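Local coordinates for protein TRAP dicarboxylate transporter, DctP subunit (Sulfurospirillum deleyianum, PDB 4OVS) that binds succinate in the periplasm and probably delivers it to the membrane components of a TRAP-type dicarboxylate transporter, at residues A[104-109]-A[323-328]; A[153-158]-A[164-169]; A[243-248]-A[254-259]. All coordinates share one frame; numbering follows the deposited sequence.

Contact 1: residues A[104-109]-A[323-328]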
loop_
_atom_site.group_PDB
_atom_site.type_symbol
_atom_site.label_atom_id
_atom_site.label_comp_id
_atom_site.label_asym_id
_atom_site.label_seq_id
_atom_site.Cartn_x
_atom_site.Cartn_y
_atom_site.Cartn_z
ATOM N N PHE A 104 -10.126 -4.466 -1.994
ATOM C CA PHE A 104 -8.837 -4.482 -2.672
ATOM C C PHE A 104 -7.732 -5.266 -1.888
ATOM O O PHE A 104 -6.658 -5.539 -2.415
ATOM C CB PHE A 104 -8.368 -3.046 -2.876
ATOM C CG PHE A 104 -9.289 -2.193 -3.710
ATOM C CD1 PHE A 104 -10.191 -2.754 -4.599
ATOM C CD2 PHE A 104 -9.224 -0.805 -3.627
ATOM C CE1 PHE A 104 -11.016 -1.963 -5.386
ATOM C CE2 PHE A 104 -10.066 0.003 -4.417
ATOM C CZ PHE A 104 -10.944 -0.577 -5.294
ATOM N N ASP A 105 -8.011 -5.626 -0.640
ATOM C CA ASP A 105 -7.130 -6.471 0.172
ATOM C C ASP A 105 -7.400 -7.965 0.023
ATOM O O ASP A 105 -6.615 -8.779 0.477
ATOM C CB ASP A 105 -7.330 -6.177 1.656
ATOM C CG ASP A 105 -6.558 -5.004 2.127
ATOM O OD1 ASP A 105 -5.720 -4.482 1.353
ATOM O OD2 ASP A 105 -6.800 -4.604 3.286
ATOM N N LEU A 106 -8.529 -8.341 -0.562
ATOM C CA LEU A 106 -8.873 -9.763 -0.620
ATOM C C LEU A 106 -7.794 -10.546 -1.347
ATOM O O LEU A 106 -7.281 -10.109 -2.364
ATOM C CB LEU A 106 -10.202 -9.963 -1.317
ATOM C CG LEU A 106 -11.425 -9.479 -0.550
ATOM C CD1 LEU A 106 -12.636 -9.409 -1.502
ATOM C CD2 LEU A 106 -11.692 -10.399 0.662
ATOM N N PRO A 107 -7.422 -11.700 -0.809
ATOM C CA PRO A 107 -6.326 -12.443 -1.439
ATOM C C PRO A 107 -6.667 -12.959 -2.839
ATOM O O PRO A 107 -7.698 -13.559 -3.046
ATOM C CB PRO A 107 -6.054 -13.582 -0.458
ATOM C CG PRO A 107 -7.220 -13.621 0.470
ATOM C CD PRO A 107 -7.787 -12.234 0.505
ATOM N N PHE A 108 -5.793 -12.664 -3.797
ATOM C CA PHE A 108 -5.951 -13.099 -5.177
ATOM C C PHE A 108 -7.121 -12.475 -5.933
ATOM O O PHE A 108 -7.511 -12.994 -6.965
ATOM C CB PHE A 108 -6.055 -14.615 -5.266
ATOM C CG PHE A 108 -4.800 -15.313 -4.841
ATOM C CD1 PHE A 108 -3.745 -15.454 -5.718
ATOM C CD2 PHE A 108 -4.663 -15.790 -3.556
ATOM C CE1 PHE A 108 -2.564 -16.076 -5.334
ATOM C CE2 PHE A 108 -3.476 -16.431 -3.156
ATOM C CZ PHE A 108 -2.428 -16.570 -4.050
ATOM N N ILE A 109 -7.636 -11.342 -5.467
ATOM C CA ILE A 109 -8.755 -10.693 -6.157
ATOM C C ILE A 109 -8.325 -10.097 -7.522
ATOM O O ILE A 109 -9.076 -10.120 -8.496
ATOM C CB ILE A 109 -9.458 -9.631 -5.245
ATOM C CG1 ILE A 109 -10.735 -9.099 -5.910
ATOM C CG2 ILE A 109 -8.564 -8.464 -4.957
ATOM C CD1 ILE A 109 -12.003 -9.709 -5.409
ATOM N N ASP A 323 -22.039 -8.446 -4.239
ATOM C CA ASP A 323 -22.123 -8.055 -5.633
ATOM C C ASP A 323 -20.964 -7.133 -6.006
ATOM O O ASP A 323 -20.623 -6.993 -7.178
ATOM C CB ASP A 323 -23.491 -7.433 -5.941
ATOM C CG ASP A 323 -24.616 -8.478 -5.950
ATOM O OD1 ASP A 323 -24.393 -9.618 -6.456
ATOM O OD2 ASP A 323 -25.716 -8.170 -5.430
ATOM N N LEU A 324 -20.335 -6.523 -5.011
ATOM C CA LEU A 324 -19.195 -5.659 -5.284
ATOM C C LEU A 324 -18.019 -6.574 -5.623
ATOM O O LEU A 324 -17.328 -6.361 -6.614
ATOM C CB LEU A 324 -18.924 -4.743 -4.094
ATOM C CG LEU A 324 -17.831 -3.673 -4.167
ATOM C CD1 LEU A 324 -17.835 -2.933 -5.490
ATOM C CD2 LEU A 324 -18.014 -2.674 -3.027
ATOM N N ILE A 325 -17.828 -7.623 -4.830
ATOM C CA ILE A 325 -16.732 -8.583 -5.075
ATOM C C ILE A 325 -16.914 -9.222 -6.459
ATOM O O ILE A 325 -15.955 -9.463 -7.169
ATOM C CB ILE A 325 -16.727 -9.727 -4.024
ATOM C CG1 ILE A 325 -16.305 -9.222 -2.645
ATOM C CG2 ILE A 325 -15.766 -10.817 -4.428
ATOM C CD1 ILE A 325 -16.592 -10.212 -1.529
ATOM N N LYS A 326 -18.164 -9.480 -6.841
ATOM C CA LYS A 326 -18.458 -10.127 -8.124
ATOM C C LYS A 326 -18.208 -9.201 -9.306
ATOM O O LYS A 326 -17.716 -9.636 -10.346
ATOM C CB LYS A 326 -19.900 -10.676 -8.157
ATOM C CG LYS A 326 -20.037 -12.046 -7.488
ATOM C CD LYS A 326 -21.456 -12.612 -7.535
ATOM C CE LYS A 326 -21.644 -13.713 -6.477
ATOM N NZ LYS A 326 -20.521 -14.731 -6.427
ATOM N N LYS A 327 -18.538 -7.928 -9.145
ATOM C CA LYS A 327 -18.208 -6.929 -10.149
ATOM C C LYS A 327 -16.718 -6.934 -10.444
ATOM O O LYS A 327 -16.315 -6.897 -11.601
ATOM C CB LYS A 327 -18.592 -5.543 -9.659
ATOM C CG LYS A 327 -19.488 -4.779 -10.621
ATOM C CD LYS A 327 -19.794 -3.369 -10.128
ATOM C CE LYS A 327 -20.706 -3.393 -8.925
ATOM N NZ LYS A 327 -21.915 -2.514 -9.136
ATOM N N VAL A 328 -15.902 -6.951 -9.390
ATOM C CA VAL A 328 -14.455 -7.005 -9.573
ATOM C C VAL A 328 -14.061 -8.278 -10.278
ATOM O O VAL A 328 -13.275 -8.242 -11.208
ATOM C CB VAL A 328 -13.677 -6.947 -8.267
ATOM C CG1 VAL A 328 -12.198 -7.182 -8.559
ATOM C CG2 VAL A 328 -13.867 -5.605 -7.606
#

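Contact 2: residues A[153-158]-A[164-169]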
loop_
_atom_site.group_PDB
_atom_site.type_symbol
_atom_site.label_atom_id
_atom_site.label_comp_id
_atom_site.label_asym_id
_atom_site.label_seq_id
_atom_site.Cartn_x
_atom_site.Cartn_y
_atom_site.Cartn_z
ATOM N N ASN A 153 11.313 -15.267 9.275
ATOM C CA ASN A 153 12.569 -15.598 9.959
ATOM C C ASN A 153 12.573 -17.009 10.505
ATOM O O ASN A 153 13.568 -17.455 11.043
ATOM C CB ASN A 153 12.775 -14.706 11.175
ATOM C CG ASN A 153 13.627 -13.522 10.880
ATOM O OD1 ASN A 153 14.502 -13.570 10.017
ATOM N ND2 ASN A 153 13.390 -12.442 11.603
ATOM N N LYS A 154 11.452 -17.700 10.416
ATOM C CA LYS A 154 11.345 -19.007 11.062
ATOM C C LYS A 154 11.716 -20.140 10.103
ATOM O O LYS A 154 12.606 -20.926 10.399
ATOM C CB LYS A 154 9.947 -19.202 11.638
ATOM C CG LYS A 154 9.918 -19.443 13.144
ATOM C CD LYS A 154 8.508 -19.858 13.603
ATOM C CE LYS A 154 8.359 -19.949 15.130
ATOM N NZ LYS A 154 8.833 -18.715 15.841
ATOM N N LYS A 155 11.062 -20.205 8.947
ATOM C CA LYS A 155 11.334 -21.246 7.957
ATOM C C LYS A 155 10.766 -20.898 6.587
ATOM O O LYS A 155 10.044 -19.909 6.453
ATOM C CB LYS A 155 10.732 -22.565 8.424
ATOM C CG LYS A 155 9.331 -22.416 8.955
ATOM C CD LYS A 155 8.735 -23.762 9.303
ATOM C CE LYS A 155 7.427 -23.603 10.037
ATOM N NZ LYS A 155 6.606 -24.836 9.895
ATOM N N PRO A 156 11.091 -21.699 5.547
ATOM C CA PRO A 156 10.518 -21.331 4.243
ATOM C C PRO A 156 9.003 -21.493 4.181
ATOM O O PRO A 156 8.503 -22.542 4.604
ATOM C CB PRO A 156 11.176 -22.324 3.293
ATOM C CG PRO A 156 12.474 -22.706 3.973
ATOM C CD PRO A 156 12.163 -22.705 5.421
ATOM N N ILE A 157 8.288 -20.489 3.671
ATOM C CA ILE A 157 6.840 -20.593 3.462
ATOM C C ILE A 157 6.545 -21.061 2.033
ATOM O O ILE A 157 6.604 -20.260 1.088
ATOM C CB ILE A 157 6.128 -19.237 3.647
ATOM C CG1 ILE A 157 6.604 -18.496 4.901
ATOM C CG2 ILE A 157 4.613 -19.436 3.699
ATOM C CD1 ILE A 157 6.360 -19.219 6.117
ATOM N N LEU A 158 6.254 -22.350 1.861
ATOM C CA LEU A 158 6.034 -22.914 0.521
ATOM C C LEU A 158 4.564 -23.278 0.317
ATOM O O LEU A 158 4.048 -23.181 -0.808
ATOM C CB LEU A 158 6.900 -24.148 0.280
ATOM C CG LEU A 158 8.416 -24.009 0.520
ATOM C CD1 LEU A 158 9.127 -25.238 -0.002
ATOM C CD2 LEU A 158 9.040 -22.752 -0.112
ATOM N N ALA A 164 1.471 -21.862 9.384
ATOM C CA ALA A 164 0.752 -22.166 10.626
ATOM C C ALA A 164 1.648 -22.056 11.873
ATOM O O ALA A 164 2.745 -22.614 11.931
ATOM C CB ALA A 164 0.128 -23.537 10.536
ATOM N N GLY A 165 1.185 -21.325 12.879
ATOM C CA GLY A 165 1.928 -21.234 14.123
ATOM C C GLY A 165 2.871 -20.052 14.140
ATOM O O GLY A 165 3.540 -19.803 15.139
ATOM N N GLN A 166 2.920 -19.319 13.037
ATOM C CA GLN A 166 3.803 -18.166 12.928
ATOM C C GLN A 166 3.071 -16.834 13.149
ATOM O O GLN A 166 1.917 -16.665 12.749
ATOM C CB GLN A 166 4.483 -18.147 11.557
ATOM C CG GLN A 166 5.479 -19.280 11.322
ATOM C CD GLN A 166 6.375 -19.004 10.127
ATOM O OE1 GLN A 166 6.951 -17.920 9.997
ATOM N NE2 GLN A 166 6.483 -19.979 9.237
ATOM N N LYS A 167 3.758 -15.896 13.793
ATOM C CA LYS A 167 3.241 -14.549 13.994
ATOM C C LYS A 167 3.595 -13.643 12.807
ATOM O O LYS A 167 4.763 -13.542 12.402
ATOM C CB LYS A 167 3.813 -13.934 15.271
ATOM C CG LYS A 167 3.347 -14.565 16.575
ATOM C CD LYS A 167 3.445 -13.535 17.712
ATOM C CE LYS A 167 2.921 -14.049 19.053
ATOM N NZ LYS A 167 2.084 -13.006 19.748
ATOM N N PHE A 168 2.592 -12.973 12.253
ATOM C CA PHE A 168 2.824 -12.076 11.134
ATOM C C PHE A 168 2.358 -10.683 11.469
ATOM O O PHE A 168 1.269 -10.503 12.014
ATOM C CB PHE A 168 2.071 -12.570 9.895
ATOM C CG PHE A 168 2.742 -13.716 9.176
ATOM C CD1 PHE A 168 3.648 -13.470 8.149
ATOM C CD2 PHE A 168 2.436 -15.023 9.486
ATOM C CE1 PHE A 168 4.255 -14.493 7.477
ATOM C CE2 PHE A 168 3.051 -16.068 8.811
ATOM C CZ PHE A 168 3.961 -15.795 7.801
ATOM N N ARG A 169 3.175 -9.680 11.165
ATOM C CA ARG A 169 2.672 -8.309 11.135
ATOM C C ARG A 169 1.648 -8.148 10.000
ATOM O O ARG A 169 1.842 -8.681 8.911
ATOM C CB ARG A 169 3.826 -7.327 10.906
ATOM C CG ARG A 169 3.436 -5.851 11.006
ATOM C CD ARG A 169 3.166 -5.292 9.631
ATOM N NE ARG A 169 2.597 -3.950 9.646
ATOM C CZ ARG A 169 2.547 -3.164 8.571
ATOM N NH1 ARG A 169 3.072 -3.596 7.426
ATOM N NH2 ARG A 169 1.974 -1.948 8.636
HETATM O O HOH W 1 3.627 -24.162 9.865
#

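Contact 3: residues A[243-248]-A[254-259]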
loop_
_atom_site.group_PDB
_atom_site.type_symbol
_atom_site.label_atom_id
_atom_site.label_comp_id
_atom_site.label_asym_id
_atom_site.label_seq_id
_atom_site.Cartn_x
_atom_site.Cartn_y
_atom_site.Cartn_z
ATOM N N SER A 243 -10.410 20.610 5.101
ATOM C CA SER A 243 -10.420 21.982 5.599
ATOM C C SER A 243 -9.230 22.764 5.037
ATOM O O SER A 243 -9.354 23.947 4.712
ATOM C CB SER A 243 -10.476 22.009 7.128
ATOM O OG SER A 243 -9.424 21.268 7.683
ATOM N N PHE A 244 -8.089 22.093 4.856
ATOM C CA PHE A 244 -7.011 22.696 4.079
ATOM C C PHE A 244 -7.513 23.063 2.667
ATOM O O PHE A 244 -7.322 24.186 2.212
ATOM C CB PHE A 244 -5.778 21.767 3.991
ATOM C CG PHE A 244 -4.900 22.031 2.782
ATOM C CD1 PHE A 244 -3.992 23.076 2.770
ATOM C CD2 PHE A 244 -4.985 21.215 1.663
ATOM C CE1 PHE A 244 -3.197 23.309 1.652
ATOM C CE2 PHE A 244 -4.214 21.449 0.528
ATOM C CZ PHE A 244 -3.318 22.494 0.523
ATOM N N TRP A 245 -8.162 22.135 1.975
ATOM C CA TRP A 245 -8.575 22.405 0.601
ATOM C C TRP A 245 -9.646 23.515 0.556
ATOM O O TRP A 245 -9.667 24.341 -0.360
ATOM C CB TRP A 245 -9.112 21.142 -0.055
ATOM C CG TRP A 245 -9.216 21.202 -1.556
ATOM C CD1 TRP A 245 -10.342 20.979 -2.312
ATOM C CD2 TRP A 245 -8.160 21.470 -2.496
ATOM N NE1 TRP A 245 -10.054 21.093 -3.640
ATOM C CE2 TRP A 245 -8.722 21.385 -3.789
ATOM C CE3 TRP A 245 -6.807 21.765 -2.371
ATOM C CZ2 TRP A 245 -7.979 21.600 -4.943
ATOM C CZ3 TRP A 245 -6.059 21.973 -3.526
ATOM C CH2 TRP A 245 -6.639 21.877 -4.790
ATOM N N LYS A 246 -10.534 23.524 1.540
ATOM C CA LYS A 246 -11.596 24.542 1.600
ATOM C C LYS A 246 -10.981 25.945 1.638
ATOM O O LYS A 246 -11.422 26.846 0.927
ATOM C CB LYS A 246 -12.472 24.318 2.830
ATOM C CG LYS A 246 -13.688 25.262 2.943
ATOM C CD LYS A 246 -15.007 24.474 3.063
ATOM C CE LYS A 246 -16.217 25.384 3.089
ATOM N NZ LYS A 246 -16.353 26.117 4.378
ATOM N N LYS A 247 -9.938 26.089 2.450
ATOM C CA LYS A 247 -9.217 27.348 2.640
ATOM C C LYS A 247 -8.215 27.704 1.549
ATOM O O LYS A 247 -7.824 28.854 1.445
ATOM C CB LYS A 247 -8.405 27.287 3.937
ATOM C CG LYS A 247 -9.216 27.335 5.245
ATOM C CD LYS A 247 -8.327 26.918 6.465
ATOM C CE LYS A 247 -7.029 27.767 6.585
ATOM N NZ LYS A 247 -6.053 27.285 7.635
ATOM N N PHE A 248 -7.748 26.728 0.772
ATOM C CA PHE A 248 -6.633 26.980 -0.154
ATOM C C PHE A 248 -7.133 27.885 -1.261
ATOM O O PHE A 248 -8.256 27.757 -1.704
ATOM C CB PHE A 248 -6.111 25.681 -0.723
ATOM C CG PHE A 248 -4.806 25.809 -1.470
ATOM C CD1 PHE A 248 -3.612 25.986 -0.778
ATOM C CD2 PHE A 248 -4.779 25.715 -2.854
ATOM C CE1 PHE A 248 -2.421 26.079 -1.451
ATOM C CE2 PHE A 248 -3.590 25.827 -3.552
ATOM C CZ PHE A 248 -2.389 25.987 -2.838
ATOM N N PRO A 254 -6.060 25.005 -9.386
ATOM C CA PRO A 254 -5.824 24.328 -10.679
ATOM C C PRO A 254 -4.376 23.805 -10.843
ATOM O O PRO A 254 -4.199 22.693 -11.356
ATOM C CB PRO A 254 -6.149 25.405 -11.714
ATOM C CG PRO A 254 -7.170 26.346 -10.962
ATOM C CD PRO A 254 -6.569 26.369 -9.560
HETATM N N MSE A 255 -3.373 24.563 -10.407
HETATM C CA MSE A 255 -1.977 24.085 -10.487
HETATM C C MSE A 255 -1.681 22.932 -9.558
HETATM O O MSE A 255 -0.873 22.069 -9.876
HETATM C CB MSE A 255 -0.999 25.187 -10.168
HETATM C CG MSE A 255 -1.029 26.293 -11.154
HETATM SE SE MSE A 255 -2.212 27.720 -10.641
HETATM C CE MSE A 255 -1.150 29.288 -11.264
ATOM N N VAL A 256 -2.315 22.906 -8.407
ATOM C CA VAL A 256 -2.110 21.793 -7.490
ATOM C C VAL A 256 -2.666 20.543 -8.135
ATOM O O VAL A 256 -2.055 19.476 -8.108
ATOM C CB VAL A 256 -2.728 22.067 -6.134
ATOM C CG1 VAL A 256 -2.845 20.820 -5.313
ATOM C CG2 VAL A 256 -1.869 23.039 -5.395
ATOM N N LEU A 257 -3.816 20.689 -8.763
ATOM C CA LEU A 257 -4.515 19.564 -9.343
ATOM C C LEU A 257 -3.798 19.064 -10.592
ATOM O O LEU A 257 -3.804 17.876 -10.861
ATOM C CB LEU A 257 -5.967 19.958 -9.706
ATOM C CG LEU A 257 -6.903 20.213 -8.513
ATOM C CD1 LEU A 257 -8.268 20.569 -9.052
ATOM C CD2 LEU A 257 -7.030 19.033 -7.569
ATOM N N GLN A 258 -3.196 19.964 -11.352
ATOM C CA GLN A 258 -2.476 19.540 -12.524
ATOM C C GLN A 258 -1.196 18.787 -12.043
ATOM O O GLN A 258 -0.888 17.673 -12.480
ATOM C CB GLN A 258 -2.146 20.740 -13.425
ATOM C CG GLN A 258 -1.414 20.304 -14.676
ATOM C CD GLN A 258 -0.880 21.440 -15.521
ATOM O OE1 GLN A 258 -1.519 22.483 -15.698
ATOM N NE2 GLN A 258 0.295 21.221 -16.083
ATOM N N ALA A 259 -0.497 19.387 -11.090
ATOM C CA ALA A 259 0.666 18.762 -10.469
ATOM C C ALA A 259 0.364 17.334 -10.051
ATOM O O ALA A 259 1.123 16.406 -10.375
ATOM C CB ALA A 259 1.090 19.550 -9.334
#

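Contact 1: residues A[104-109]-A[323-328]
L106 and I109 meet I325 and V328 in a purely apolar contact, four buried aliphatic side chains with no hydrogen bond running between the two segments. L106 sends one branch across: its CD1 lies 3.8 Å from I325 CG1 and touches I325 CD1 as well, the two side chains crossing at about a right angle. I109 reaches further along the helix. Its CG1 branch extends anti to the backbone N (chi1 -172°), which carries CD1 toward the helix so that it meets both I325 and V328. I109 CG1 sits 3.6 Å from V328 CG1, a snug fit, and I109 CD1 is 4.0 Å from I325 CG2. The two helix residues thus offer methyl groups one turn apart, and I109 bridges them while L106 takes I325 alone.

In fold terms, the C-terminal helix 317-330 returns here to pack on the loop between strand 86-87 and helix 113-120, joining parts of a solute-binding protein of the type 2 periplasmic-binding fold that are more than 200 residues apart in sequence.

Backbone bonds shape each partner separately. L106 to I109 form a type II beta turn with P107 and F108 at its corners, F108 taking positive phi (67°). The closing bond from I109 N to L106 O is weak at 3.4 Å, and the turn leaves L106 and I109, its two ends, both pointing at the helix. On the other side, V328 N bonds to L324 O at 3.2 Å.

Polar partners lie around the apolar patch. D105 OD2 takes hydrogen bonds with S92 and S173, P107 O with the Y313 hydroxyl, and V328 O with H115 NE2, which ties the C-terminal helix to helix 113-120.

Contact 2: residues A[153-158]-A[164-169]
Q166 is gripped by three side chains of segment 153-158: K154, I157 and, less extensively, K155. K154 and Q166 run alongside in opposite directions, so that K154 CB lies 3.6 Å from Q166 OE1 while, further out, K154 CD rests 3.8 Å from Q166 CG. I157 comes head-on from the other direction. Its CD1 methyl stops 3.2 Å from Q166 NE2, a tight apolar-to-amide approach rather than a bond.

The amide's polar atoms find their partners just beyond the segments: OE1 bonds to S152 OG and NE2 to D162 O. Those two bonds fix the rotation of the carboxamide and tie it to the end of strand 137-152 and to helix 160-163. A leucine in place of Q166 would probably leave D162 O and S152 OG without these mates, and would set the turn around helix 160-163 freer to shift.

K155 adds a bridge at the surface. With CG between the backbone N and the carbonyl carbon (chi1 45°) and the rest of the chain extended, it passes Q166 NE2 with CG at 3.8 Å and carries NZ to a water. K155 NZ donates to that water at 3.1 Å, and the water donates in turn to A164 O at 2.7 Å. K154 NZ goes to D205 instead, in a salt bridge.

Beyond Q166 the chain enters strand 167-170, the first strand of a beta-alpha-beta crossover through helix 174-181 to strand 186-189; on it R169 binds succinate, as the equivalent arginine does in other TRAP solute-binding proteins.

Contact 3: residues A[243-248]-A[254-259]
The W245 indole and the F248 phenyl ring are directed at helix 253-289; V256 approaches both rings obliquely, and L257 approaches the indole alone, also obliquely. W245 uses the benzene half of its indole: CZ3 lies 3.9 Å from V256 CG1, and CZ2 is 3.8 Å from L257 CD2, so the six-membered ring reaches two successive residues of the helix. The same indole also makes a cation-pi interaction with K253, at the beginning of that helix.

This is a helix-loop-helix connection: the short helix 242-247 ends, a loop carries the chain over, and the long helix 253-289 sets off. A very long helix of this kind is a hallmark of TRAP solute-binding proteins, where it spans the two lobes.

The two aromatics divide V256 between them. One methyl, CG1, goes to W245 and the other, CG2, goes to F248. W245 has its CG anti to the backbone N (chi1 -164°), which swings the indole out toward helix 253-289; F248 does the same (chi1 -169°) from the first residue past the helix. Strand 26-31 adds to the packing, with I28 touching F248 and V256, while strand 137-152 supplies V138 against W245 and L140 against L257. V256 is therefore buried, whereas L257 is exposed to solvent.

The chain leaves the helix at F248, whose N is held by two weak bonds to F244 O and W245 O. W245 O also accepts a bond from K253 NZ. Between the segments, F248 CE2 sits 3.8 Å from V256 CG2, with CZ at 3.9 Å from the same methyl.

Overall arrangement
Contact 1 opens first along the chain, at 104-109, and closes last, at 323-328; contacts 2 and 3 both form and finish within that span, one after the other. Contacts 2 and 3 lie on opposite sides of the chain's centre, their centres 45 Å apart, while contact 1 is 26 Å from contact 2 and 32 Å from contact 3. None touches another. Strand 137-152 relates the outer two: its early residues pack on contact 3, and its end leads into contact 2. W305 of helix 299-310 meets both F108 and I157. Of the three, contact 2 alone includes a succinate-binding residue; contacts 1 and 3 are framework packing.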